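Local coordinates for fibronectin type-III domain-containing protein (Caldanaerobacter subterraneus subsp. tengcongensis, PDB 7JGU) that is of unknown function but carries a fibronectin type III-like domain, a small beta sandwich known for its extreme thermal stability, at residues E6-W11 / T25-K30; K33-Y38 / D52-Y57; T68-A73 / F82-S87. All coordinates share one frame; numbering follows the deposited sequence. Where two conformers were deposited one is given.

Overall arrangement
The three contacts lie in one fibronectin type III beta sandwich of two antiparallel sheets. Contact 3 pairs strands 66-75 and 78-88 within one sheet and rests on a full backbone ladder. Contact 2 spans the sandwich: strand 34-41, next to 66-75 in that sheet, meets the 52-57 turn and strand of the other sheet through mainly apolar side chains. Contact 1 joins two loop segments where strands 11-15 and 21-25 begin and end, mixing backbone bonds with a serine hydroxyl. Its Trp26 packs on Tyr35 of contact 2, and its Phe10 on Phe69 of contact 3. Contact 3 lies nearest the domain centre, contact 1 farthest out, and contact 2 between.

Contact 1: E6-W11 / T25-K30; sequences EPVGFW and TWSETK. Unlike the reference sequence in segment 25-30: Thr25 (reference Arg).
Trp11 and Thr25 pair antiparallel at the end of this contact. Trp11 N donates to Thr25 O at 2.9 Å, and Thr25 N returns the bond to Trp11 O at 2.9 Å, so the two residues form a hydrogen-bonded pair. Farther along, Ser27 N donates to Val8 O at 3.0 Å, almost straight on to the carbonyl. Two C-H donors fill in between: Phe10 CA approaches Thr25 O, and Trp26 CA points at Gly9 O.

Hydroxyls add to this backbone pairing. Ser27 OG, in one of two conformers, also donates to Val8 O at 2.9 Å, from 49° above the carbonyl plane. Its chi1 of 67° sets OG between the backbone N and the carbonyl carbon, close to its own N-H, and one oxygen is gripped by both. Thr29 OG1 bonds back to Ser27 O while resting against Pro7 CA and CB.

Apolar and aromatic contacts complete the join. The Phe10 ring turns an edge to Thr25 O, and its CE1 meets Trp26 CE3 at a slant, 4.2 Å away. Gly9 O sits over the centre of the Trp11 ring, 3.4 Å above its plane. Thr25 is an arginine in the reference sequence. In the conformer given, its CG2 approaches Trp11 CE3 at a slant, the two side chains pointing the same way, while its OG1 bonds to Leu54 O. Phe10 also packs on Phe69 and Leu71 of strand 66-75.

The chemistry implies that backbone N-H and C=O groups, helped by the Ser27 hydroxyl, fasten the segments, while Phe10 and Trp26 tie them to the hydrophobic core.

Contact 2: K33-Y38 / D52-Y57; sequences KYYEIY and DKLEYY
The Tyr35 ring is approached at a slant by two groups of the 52-57 segment. Lys53 O lies 3.4 Å from Tyr35 CD1. Leu54 CD2 reaches the outer end of the ring, 3.6 Å from Tyr35 OH and 3.8 Å from Tyr35 CE1. The Tyr56 ring is also met obliquely, by the tip of Ile37: Ile37 CD1 sits 3.6 Å from Tyr56 CB and 3.8 Å from Tyr56 CG. Ile37 has CG1 anti to its carbonyl carbon (chi1 -55°), and the extended chi2 carries CD1 across to Tyr56.

These contacts are mainly apolar. With the phenol ring of Tyr35 replaced by an alanine here, Leu54 CD2 and the Trp26 ring would probably lose their partner and Thr29 N its weak bond. At the outer end the backbones draw close, with Tyr34 CA 4.4 Å from Asp52 CA. Lys53 NZ forms a salt bridge with Asp52 OD1, on the syn side, at 2.8 Å. Lys33 NZ forms one with Glu76, outside the contact.

Lys33 and Tyr34 form a classic beta bulge opposite Val74 of strand 66-75. Strand 34-41 lies between 66-75 and 44-51 in one sheet, whereas 55-58 borders 21-25 in the other. Trp26 fills in between them: its ring meets that of Tyr35 at about 55°, and Ile37, Leu54 and Tyr56 also touch it. The contact therefore bridges the two sheets.

Contact 3: T68-A73 / F82-S87; sequences TFALIA and FVTASS. Unlike the reference sequence in segment 68-73: Ile72 (reference Arg).
Phe69 pairs with Ala85, and Leu71 with Val83, as antiparallel hydrogen-bonded pairs. Phe69 N donates to Ala85 O at 2.9 Å, nearly straight, and Ala85 N returns to Phe69 O at 3.0 Å. Leu71 N reaches Val83 O at 2.8 Å, and Val83 N answers to Leu71 O. This ladder, with the buried Phe69 and Leu71 on the inward face, is the close part. In the conformer given, Val83 CG2 lies 3.9 Å from Leu71 CB. Packing is also close at the hairpin end, where Phe82 covers the buried Ile72, an arginine in the reference sequence. One conformer of Ile72 puts CG2 over a face of the Phe82 ring, 3.6 Å from its centroid, as a CH-pi contact. Its CG1 lies between the backbone N and the carbonyl carbon (chi1 42°), which leaves CG2 anti to the carbonyl carbon and over the ring.

The solvent side is the rim of Thr84, Ser86 and the outer side of Phe82. Thr68 and Ser86 form a non-hydrogen-bonded backbone pair, but Thr68 OG1 and Ser86 OG bond to each other at 2.7 Å. The Phe82 ring also meets Tyr45 edge-to-face.

The two strands form a hairpin. Strand 78-88 is outermost in its sheet within this chain, and 66-75 is bonded on its other side to 34-41. Inward, Leu71 packs on Pro7 and Trp26, while Phe69 and Ala85 touch Val12 of strand 11-15 in the opposing sheet.

Contact 1: E6-W11 / T25-K30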
# COMPACT_ATOMS: atom_id res chain seq x y z
N GLU A 6 5.22 0.80 12.72
CA GLU A 6 4.57 0.12 11.60
C GLU A 6 3.19 0.73 11.37
O GLU A 6 2.46 0.96 12.33
CB GLU A 6 4.46 -1.35 11.99
CG GLU A 6 4.00 -2.27 10.93
CD GLU A 6 3.89 -3.71 11.44
OE1 GLU A 6 4.87 -4.22 12.00
OE2 GLU A 6 2.82 -4.32 11.27
N PRO A 7 2.80 1.03 10.12
CA PRO A 7 1.44 1.50 9.88
C PRO A 7 0.43 0.44 10.27
O PRO A 7 0.69 -0.76 10.18
CB PRO A 7 1.40 1.76 8.37
CG PRO A 7 2.82 1.98 7.99
CD PRO A 7 3.60 1.03 8.87
N VAL A 8 -0.73 0.93 10.67
CA VAL A 8 -1.88 0.08 10.98
C VAL A 8 -3.05 0.58 10.15
O VAL A 8 -2.97 1.61 9.48
CB VAL A 8 -2.20 0.03 12.49
CG1 VAL A 8 -1.03 -0.60 13.25
CG2 VAL A 8 -2.50 1.41 13.04
N GLY A 9 -4.14 -0.17 10.19
CA GLY A 9 -5.30 0.20 9.40
C GLY A 9 -5.02 0.23 7.91
O GLY A 9 -5.60 1.06 7.20
N PHE A 10 -4.15 -0.64 7.42
CA PHE A 10 -3.80 -0.67 5.99
C PHE A 10 -4.90 -1.45 5.28
O PHE A 10 -5.07 -2.65 5.51
CB PHE A 10 -2.45 -1.35 5.80
CG PHE A 10 -1.98 -1.42 4.37
CD1 PHE A 10 -2.35 -0.48 3.45
CD2 PHE A 10 -1.13 -2.43 3.98
CE1 PHE A 10 -1.88 -0.57 2.13
CE2 PHE A 10 -0.68 -2.52 2.70
CZ PHE A 10 -1.03 -1.58 1.79
N TRP A 11 -5.66 -0.75 4.45
CA TRP A 11 -6.81 -1.31 3.76
C TRP A 11 -6.68 -1.04 2.27
O TRP A 11 -6.20 0.00 1.85
CB TRP A 11 -8.08 -0.64 4.26
CG TRP A 11 -8.28 -0.81 5.75
CD1 TRP A 11 -7.93 -1.89 6.51
CD2 TRP A 11 -8.85 0.14 6.65
NE1 TRP A 11 -8.25 -1.67 7.82
CE2 TRP A 11 -8.81 -0.42 7.94
CE3 TRP A 11 -9.37 1.43 6.49
CZ2 TRP A 11 -9.29 0.24 9.06
CZ3 TRP A 11 -9.84 2.09 7.61
CH2 TRP A 11 -9.80 1.50 8.88
N THR A 25 -5.18 2.76 1.64
CA THR A 25 -5.17 3.77 2.69
C THR A 25 -4.61 3.15 3.96
O THR A 25 -4.63 1.94 4.15
CB THR A 25 -6.55 4.36 2.95
OG1 THR A 25 -6.40 5.55 3.73
CG2 THR A 25 -7.41 3.39 3.72
N TRP A 26 -4.10 4.01 4.83
CA TRP A 26 -3.48 3.56 6.06
C TRP A 26 -3.52 4.70 7.07
O TRP A 26 -3.80 5.85 6.74
CB TRP A 26 -2.04 3.07 5.83
CG TRP A 26 -1.20 4.08 5.14
CD1 TRP A 26 -0.46 5.07 5.72
CD2 TRP A 26 -1.03 4.24 3.73
NE1 TRP A 26 0.14 5.82 4.77
CE2 TRP A 26 -0.16 5.33 3.53
CE3 TRP A 26 -1.52 3.56 2.61
CZ2 TRP A 26 0.21 5.78 2.29
CZ3 TRP A 26 -1.14 4.00 1.37
CH2 TRP A 26 -0.30 5.10 1.21
N SER A 27 -3.19 4.36 8.31
CA SER A 27 -3.26 5.36 9.37
C SER A 27 -2.01 6.24 9.38
O SER A 27 -0.94 5.85 8.94
CB SER A 27 -3.39 4.67 10.72
OG SER A 27 -2.20 3.97 11.01
N GLU A 28 -2.17 7.44 9.94
CA GLU A 28 -1.03 8.27 10.23
C GLU A 28 -0.13 7.51 11.20
O GLU A 28 -0.62 6.84 12.10
CB GLU A 28 -1.51 9.57 10.88
CG GLU A 28 -0.43 10.61 10.99
CD GLU A 28 -0.95 11.97 11.39
OE1 GLU A 28 -0.12 12.88 11.55
OE2 GLU A 28 -2.18 12.14 11.53
N THR A 29 1.17 7.59 10.99
CA THR A 29 2.14 6.73 11.64
C THR A 29 3.20 7.56 12.35
O THR A 29 3.84 8.41 11.73
CB THR A 29 2.76 5.81 10.60
OG1 THR A 29 1.73 5.04 9.94
CG2 THR A 29 3.75 4.87 11.20
N LYS A 30 3.41 7.28 13.63
CA LYS A 30 4.42 8.01 14.40
C LYS A 30 5.77 7.89 13.73
O LYS A 30 6.23 6.79 13.41
CB LYS A 30 4.48 7.45 15.81
CG LYS A 30 5.46 8.15 16.70
CD LYS A 30 6.79 7.40 16.72
CE LYS A 30 7.65 7.82 17.90
NZ LYS A 30 8.97 7.16 17.84

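Contact 2: K33-Y38 / D52-Y57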
# COMPACT_ATOMS: atom_id res chain seq x y z
N LYS A 33 8.12 9.95 7.81
CA LYS A 33 8.28 11.05 6.87
C LYS A 33 7.69 10.72 5.51
O LYS A 33 7.28 11.63 4.79
CB LYS A 33 9.77 11.39 6.70
CG LYS A 33 10.42 11.90 7.96
CD LYS A 33 9.85 13.24 8.37
CE LYS A 33 10.52 13.78 9.61
NZ LYS A 33 11.79 14.46 9.27
N TYR A 34 7.65 9.45 5.14
CA TYR A 34 6.94 9.02 3.94
C TYR A 34 6.65 7.54 4.08
O TYR A 34 7.05 6.89 5.05
CB TYR A 34 7.71 9.36 2.67
CG TYR A 34 8.99 8.61 2.41
CD1 TYR A 34 10.20 9.07 2.90
CD2 TYR A 34 9.00 7.48 1.61
CE1 TYR A 34 11.37 8.41 2.62
CE2 TYR A 34 10.17 6.82 1.33
CZ TYR A 34 11.35 7.28 1.83
OH TYR A 34 12.51 6.61 1.52
N TYR A 35 5.92 7.03 3.09
CA TYR A 35 5.51 5.64 3.02
C TYR A 35 5.88 5.10 1.65
O TYR A 35 5.88 5.85 0.67
CB TYR A 35 3.99 5.52 3.22
CG TYR A 35 3.50 6.16 4.48
CD1 TYR A 35 3.15 7.50 4.51
CD2 TYR A 35 3.41 5.44 5.65
CE1 TYR A 35 2.71 8.11 5.69
CE2 TYR A 35 2.96 6.04 6.83
CZ TYR A 35 2.62 7.36 6.84
OH TYR A 35 2.18 7.96 8.01
N GLU A 36 6.18 3.81 1.60
CA GLU A 36 6.53 3.16 0.35
C GLU A 36 5.67 1.92 0.18
O GLU A 36 5.48 1.15 1.13
CB GLU A 36 8.01 2.78 0.30
CG GLU A 36 8.53 2.50 -1.09
CD GLU A 36 10.04 2.60 -1.21
OE1 GLU A 36 10.71 3.05 -0.25
OE2 GLU A 36 10.56 2.22 -2.27
N ILE A 37 5.12 1.75 -1.01
CA ILE A 37 4.20 0.69 -1.34
C ILE A 37 4.84 -0.23 -2.37
O ILE A 37 5.41 0.23 -3.35
CB ILE A 37 2.92 1.29 -1.95
CG1 ILE A 37 2.32 2.34 -1.03
CG2 ILE A 37 1.95 0.20 -2.35
CD1 ILE A 37 1.34 3.26 -1.76
N TYR A 38 4.63 -1.52 -2.16
CA TYR A 38 5.10 -2.58 -3.05
C TYR A 38 3.94 -3.48 -3.42
O TYR A 38 3.02 -3.69 -2.63
CB TYR A 38 6.16 -3.43 -2.35
CG TYR A 38 7.37 -2.64 -1.92
CD1 TYR A 38 7.35 -1.92 -0.74
CD2 TYR A 38 8.51 -2.61 -2.69
CE1 TYR A 38 8.44 -1.18 -0.34
CE2 TYR A 38 9.63 -1.88 -2.30
CZ TYR A 38 9.58 -1.17 -1.12
OH TYR A 38 10.67 -0.45 -0.69
N ASP A 52 3.92 10.83 0.75
CA ASP A 52 3.80 11.40 2.08
C ASP A 52 2.35 11.54 2.51
O ASP A 52 2.07 12.05 3.61
CB ASP A 52 4.57 12.73 2.21
CG ASP A 52 4.03 13.82 1.33
OD1 ASP A 52 3.07 13.61 0.57
OD2 ASP A 52 4.59 14.94 1.39
N LYS A 53 1.42 11.05 1.70
CA LYS A 53 0.01 11.05 2.03
C LYS A 53 -0.37 9.75 2.75
O LYS A 53 0.46 8.87 2.97
CB LYS A 53 -0.81 11.20 0.75
CG LYS A 53 -0.45 12.39 -0.10
CD LYS A 53 -0.56 13.70 0.66
CE LYS A 53 -0.38 14.89 -0.28
NZ LYS A 53 1.03 15.06 -0.71
N LEU A 54 -1.64 9.64 3.11
CA LEU A 54 -2.19 8.47 3.79
C LEU A 54 -3.07 7.63 2.88
O LEU A 54 -3.78 6.74 3.36
CB LEU A 54 -2.96 8.89 5.03
CG LEU A 54 -2.17 9.72 6.03
CD1 LEU A 54 -3.05 10.06 7.25
CD2 LEU A 54 -0.92 9.00 6.47
N GLU A 55 -3.01 7.88 1.58
CA GLU A 55 -3.73 7.06 0.63
C GLU A 55 -3.01 7.12 -0.71
O GLU A 55 -2.23 8.04 -0.96
CB GLU A 55 -5.17 7.51 0.46
CG GLU A 55 -5.33 8.88 -0.17
CD GLU A 55 -6.77 9.21 -0.54
OE1 GLU A 55 -7.70 8.55 -0.02
OE2 GLU A 55 -6.98 10.13 -1.37
N TYR A 56 -3.30 6.14 -1.56
CA TYR A 56 -2.67 6.11 -2.88
C TYR A 56 -3.52 5.27 -3.82
O TYR A 56 -3.91 4.17 -3.47
CB TYR A 56 -1.25 5.50 -2.78
CG TYR A 56 -0.42 5.77 -4.02
CD1 TYR A 56 0.32 6.95 -4.13
CD2 TYR A 56 -0.39 4.88 -5.07
CE1 TYR A 56 1.07 7.22 -5.25
CE2 TYR A 56 0.35 5.16 -6.22
CZ TYR A 56 1.07 6.34 -6.30
OH TYR A 56 1.80 6.62 -7.42
N TYR A 57 -3.77 5.80 -5.01
CA TYR A 57 -4.49 5.07 -6.04
C TYR A 57 -3.52 4.28 -6.89
O TYR A 57 -2.62 4.86 -7.50
CB TYR A 57 -5.25 6.04 -6.94
CG TYR A 57 -6.48 6.63 -6.34
CD1 TYR A 57 -7.71 5.98 -6.43
CD2 TYR A 57 -6.43 7.84 -5.69
CE1 TYR A 57 -8.84 6.53 -5.89
CE2 TYR A 57 -7.56 8.41 -5.15
CZ TYR A 57 -8.77 7.74 -5.26
OH TYR A 57 -9.90 8.29 -4.72

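Contact 3: T68-A73 / F82-S87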
# COMPACT_ATOMS: atom_id res chain seq x y z
N THR A 68 -2.24 -8.08 -3.66
CA THR A 68 -1.70 -7.93 -2.32
C THR A 68 -0.60 -6.90 -2.38
O THR A 68 0.26 -6.95 -3.28
CB THR A 68 -1.18 -9.26 -1.78
OG1 THR A 68 -2.25 -10.22 -1.77
CG2 THR A 68 -0.66 -9.09 -0.37
N PHE A 69 -0.60 -6.00 -1.41
CA PHE A 69 0.37 -4.92 -1.32
C PHE A 69 1.08 -4.96 0.02
O PHE A 69 0.52 -5.40 1.01
CB PHE A 69 -0.30 -3.56 -1.50
CG PHE A 69 -1.01 -3.41 -2.81
CD1 PHE A 69 -0.31 -3.01 -3.93
CD2 PHE A 69 -2.35 -3.72 -2.95
CE1 PHE A 69 -0.94 -2.90 -5.16
CE2 PHE A 69 -2.98 -3.61 -4.17
CZ PHE A 69 -2.28 -3.19 -5.27
N ALA A 70 2.30 -4.46 0.03
CA ALA A 70 3.11 -4.30 1.23
C ALA A 70 3.42 -2.83 1.41
O ALA A 70 3.66 -2.11 0.45
CB ALA A 70 4.39 -5.11 1.16
N LEU A 71 3.41 -2.38 2.65
CA LEU A 71 3.57 -0.98 3.01
C LEU A 71 4.60 -0.87 4.12
O LEU A 71 4.61 -1.69 5.04
CB LEU A 71 2.24 -0.46 3.53
CG LEU A 71 2.17 0.95 4.06
CD1 LEU A 71 2.27 1.98 2.94
CD2 LEU A 71 0.87 1.14 4.83
N ILE A 72 5.47 0.13 4.00
CA ILE A 72 6.37 0.53 5.08
C ILE A 72 6.26 2.02 5.31
O ILE A 72 5.91 2.79 4.40
CB ILE A 72 7.84 0.18 4.81
CG1 ILE A 72 8.23 0.47 3.35
CG2 ILE A 72 8.07 -1.26 5.12
CD1 ILE A 72 9.73 0.58 3.12
N ALA A 73 6.61 2.44 6.52
CA ALA A 73 6.82 3.84 6.84
C ALA A 73 8.33 4.05 6.95
O ALA A 73 9.05 3.17 7.41
CB ALA A 73 6.17 4.18 8.17
N PHE A 82 7.30 -4.24 7.50
CA PHE A 82 6.28 -4.28 6.46
C PHE A 82 4.94 -4.77 6.99
O PHE A 82 4.88 -5.66 7.84
CB PHE A 82 6.69 -5.29 5.38
CG PHE A 82 7.78 -4.82 4.48
CD1 PHE A 82 7.50 -4.03 3.38
CD2 PHE A 82 9.09 -5.20 4.70
CE1 PHE A 82 8.52 -3.60 2.54
CE2 PHE A 82 10.09 -4.79 3.86
CZ PHE A 82 9.80 -4.00 2.77
N VAL A 83 3.87 -4.21 6.43
CA VAL A 83 2.51 -4.70 6.67
C VAL A 83 1.86 -4.91 5.31
O VAL A 83 2.17 -4.21 4.35
CB VAL A 83 1.67 -3.74 7.52
CG1 VAL A 83 2.36 -3.52 8.82
CG2 VAL A 83 1.44 -2.42 6.82
N THR A 84 0.98 -5.90 5.22
CA THR A 84 0.34 -6.23 3.96
C THR A 84 -1.18 -6.14 4.05
O THR A 84 -1.76 -6.23 5.13
CB THR A 84 0.75 -7.60 3.41
OG1 THR A 84 0.35 -8.62 4.34
CG2 THR A 84 2.25 -7.68 3.16
N ALA A 85 -1.80 -6.00 2.88
CA ALA A 85 -3.24 -5.98 2.77
C ALA A 85 -3.60 -6.37 1.35
O ALA A 85 -2.79 -6.21 0.43
CB ALA A 85 -3.82 -4.60 3.09
N SER A 86 -4.83 -6.85 1.16
CA SER A 86 -5.24 -7.38 -0.12
C SER A 86 -6.65 -6.93 -0.45
O SER A 86 -7.45 -6.65 0.43
CB SER A 86 -5.28 -8.92 -0.10
OG SER A 86 -4.01 -9.48 0.13
N SER A 87 -6.96 -6.93 -1.75
CA SER A 87 -8.34 -6.87 -2.22
C SER A 87 -8.37 -7.36 -3.66
O SER A 87 -7.36 -7.79 -4.21
CB SER A 87 -8.97 -5.48 -2.09
OG SER A 87 -10.38 -5.57 -2.29